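Local coordinates for protein probable TonB-dependent siderophore receptor PiuA (PDB 5FP1) that is probably involved in the first step of iron uptake at the outer membrane by binding iron-chelating siderophores, and may bind ferric enterobactin with micromolar affinity, at residues S31-P36 with K42-I47. Residues are numbered along the deposited sequence; the frame is centred on the assembly and turned at random.
Sequences SKFVAP and KSVSVI
Loop 31-36 and the extended segment 42-47 approach each other at Phe33, Lys42 and Val44, with their backbones well apart. Their closest pair of CA atoms, those of Phe33 and Lys42, is 9.9 Å apart, and the contact is made by side chains alone. Residues 42-47 lie largely on strand 43-47, with the CB atoms of Lys42 and Val44 toward the loop and that of Ser43 away.

The Phe33 side chain covers about half of the distance to the strand, and the Val44 side chain comes to meet it. With CG anti to the carbonyl carbon and beside the backbone N (chi1 -79°), the Phe33 ring is carried toward the strand. CZ of Phe33 meets CG2 of Val44 at 3.6 Å. The same methyl lies 3.9 Å from CE1 of Phe33, so it sits against the outer end of the ring, approaching obliquely. In Val44 (chi1 -178°), CG2 lies anti to the carbonyl carbon, beside the backbone N, and this branch meets the ring. Lys42 adds a looser contact through its aliphatic chain. Its CD lies at the ring edge, near the ring plane, 4.3 Å from CE1 of Phe33. The chain then leads away, and its NZ is hydrogen-bonded to the carbonyl oxygen of Ser123. This is a small apolar contact between near neighbours in sequence.

Strand 43-47 is an outermost strand of the five-stranded mixed sheet in the plug domain and pairs antiparallel with strand 114-121. Thr120 of that strand touches both Phe33 and Lys42. On the barrel side, Lys32 and Val34 pack on strands 346-368 and 405-428. Phe33 thus packs a loop lying along the barrel wall against the outermost strand of the plug sheet.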
loop_
_atom_site.group_PDB
_atom_site.type_symbol
_atom_site.label_atom_id
_atom_site.label_comp_id
_atom_site.label_asym_id
_atom_site.label_seq_id
_atom_site.Cartn_x
_atom_site.Cartn_y
_atom_site.Cartn_z
ATOM N N SER A 31 11.360 1.956 15.495
ATOM C CA SER A 31 11.825 1.686 16.857
ATOM C C SER A 31 10.939 0.685 17.625
ATOM O O SER A 31 11.281 0.249 18.740
ATOM C CB SER A 31 12.003 2.991 17.637
ATOM O OG SER A 31 10.749 3.516 18.044
ATOM N N LYS A 32 9.811 0.294 17.044
ATOM C CA LYS A 32 9.021 -0.805 17.612
ATOM C C LYS A 32 9.602 -2.202 17.356
ATOM O O LYS A 32 9.186 -3.168 18.007
ATOM C CB LYS A 32 7.572 -0.729 17.130
ATOM C CG LYS A 32 6.863 0.449 17.751
ATOM C CD LYS A 32 5.384 0.433 17.530
ATOM C CE LYS A 32 4.740 1.662 18.131
ATOM N NZ LYS A 32 3.353 1.700 17.627
ATOM N N PHE A 33 10.522 -2.309 16.403
ATOM C CA PHE A 33 11.307 -3.519 16.190
ATOM C C PHE A 33 12.578 -3.322 17.003
ATOM O O PHE A 33 13.518 -2.685 16.572
ATOM C CB PHE A 33 11.668 -3.725 14.721
ATOM C CG PHE A 33 10.552 -4.304 13.884
ATOM C CD1 PHE A 33 10.040 -5.567 14.155
ATOM C CD2 PHE A 33 10.033 -3.600 12.816
ATOM C CE1 PHE A 33 9.017 -6.106 13.391
ATOM C CE2 PHE A 33 9.016 -4.135 12.026
ATOM C CZ PHE A 33 8.496 -5.389 12.319
ATOM N N VAL A 34 12.568 -3.858 18.205
ATOM C CA VAL A 34 13.635 -3.633 19.158
ATOM C C VAL A 34 14.870 -4.495 18.923
ATOM O O VAL A 34 15.925 -4.250 19.527
ATOM C CB VAL A 34 13.098 -3.852 20.575
ATOM C CG1 VAL A 34 11.956 -2.879 20.840
ATOM C CG2 VAL A 34 12.622 -5.295 20.775
ATOM N N ALA A 35 14.745 -5.493 18.052
ATOM C CA ALA A 35 15.859 -6.387 17.723
ATOM C C ALA A 35 16.208 -6.276 16.254
ATOM O O ALA A 35 15.355 -5.892 15.464
ATOM C CB ALA A 35 15.486 -7.827 18.071
ATOM N N PRO A 36 17.451 -6.643 15.871
ATOM C CA PRO A 36 17.814 -6.693 14.453
ATOM C C PRO A 36 16.922 -7.657 13.703
ATOM O O PRO A 36 16.339 -8.556 14.307
ATOM C CB PRO A 36 19.271 -7.190 14.447
ATOM C CG PRO A 36 19.619 -7.519 15.857
ATOM C CD PRO A 36 18.591 -6.925 16.764
ATOM N N LYS A 42 9.551 -12.652 13.115
ATOM C CA LYS A 42 8.460 -12.127 12.308
ATOM C C LYS A 42 9.016 -11.876 10.933
ATOM O O LYS A 42 10.192 -11.552 10.792
ATOM C CB LYS A 42 7.958 -10.818 12.918
ATOM C CG LYS A 42 6.547 -10.419 12.497
ATOM C CD LYS A 42 6.032 -9.267 13.345
ATOM C CE LYS A 42 4.537 -9.108 13.167
ATOM N NZ LYS A 42 3.784 -10.122 13.959
ATOM N N SER A 43 8.188 -12.033 9.906
ATOM C CA SER A 43 8.632 -11.742 8.542
ATOM C C SER A 43 8.552 -10.263 8.252
ATOM O O SER A 43 7.496 -9.636 8.403
ATOM C CB SER A 43 7.796 -12.501 7.544
ATOM O OG SER A 43 7.909 -13.902 7.755
ATOM N N VAL A 44 9.670 -9.712 7.821
ATOM C CA VAL A 44 9.753 -8.291 7.435
ATOM C C VAL A 44 10.613 -8.218 6.186
ATOM O O VAL A 44 11.697 -8.832 6.140
ATOM C CB VAL A 44 10.431 -7.448 8.521
ATOM C CG1 VAL A 44 10.461 -5.964 8.130
ATOM C CG2 VAL A 44 9.769 -7.618 9.861
ATOM N N SER A 45 10.089 -7.580 5.136
ATOM C CA SER A 45 10.861 -7.310 3.919
ATOM C C SER A 45 11.114 -5.810 3.828
ATOM O O SER A 45 10.203 -4.998 4.032
ATOM C CB SER A 45 10.106 -7.719 2.665
ATOM O OG SER A 45 9.987 -9.132 2.561
ATOM N N VAL A 46 12.319 -5.437 3.446
ATOM C CA VAL A 46 12.631 -4.017 3.241
ATOM C C VAL A 46 12.944 -3.754 1.783
ATOM O O VAL A 46 13.814 -4.394 1.188
ATOM C CB VAL A 46 13.781 -3.561 4.140
ATOM C CG1 VAL A 46 14.085 -2.078 3.913
ATOM C CG2 VAL A 46 13.433 -3.806 5.597
ATOM N N ILE A 47 12.172 -2.869 1.175
ATOM C CA ILE A 47 12.483 -2.380 -0.150
ATOM C C ILE A 47 13.566 -1.317 0.024
ATOM O O ILE A 47 13.304 -0.193 0.446
ATOM C CB ILE A 47 11.255 -1.783 -0.853
ATOM C CG1 ILE A 47 10.113 -2.781 -0.859
ATOM C CG2 ILE A 47 11.617 -1.431 -2.282
ATOM C CD1 ILE A 47 8.816 -2.217 -1.422
#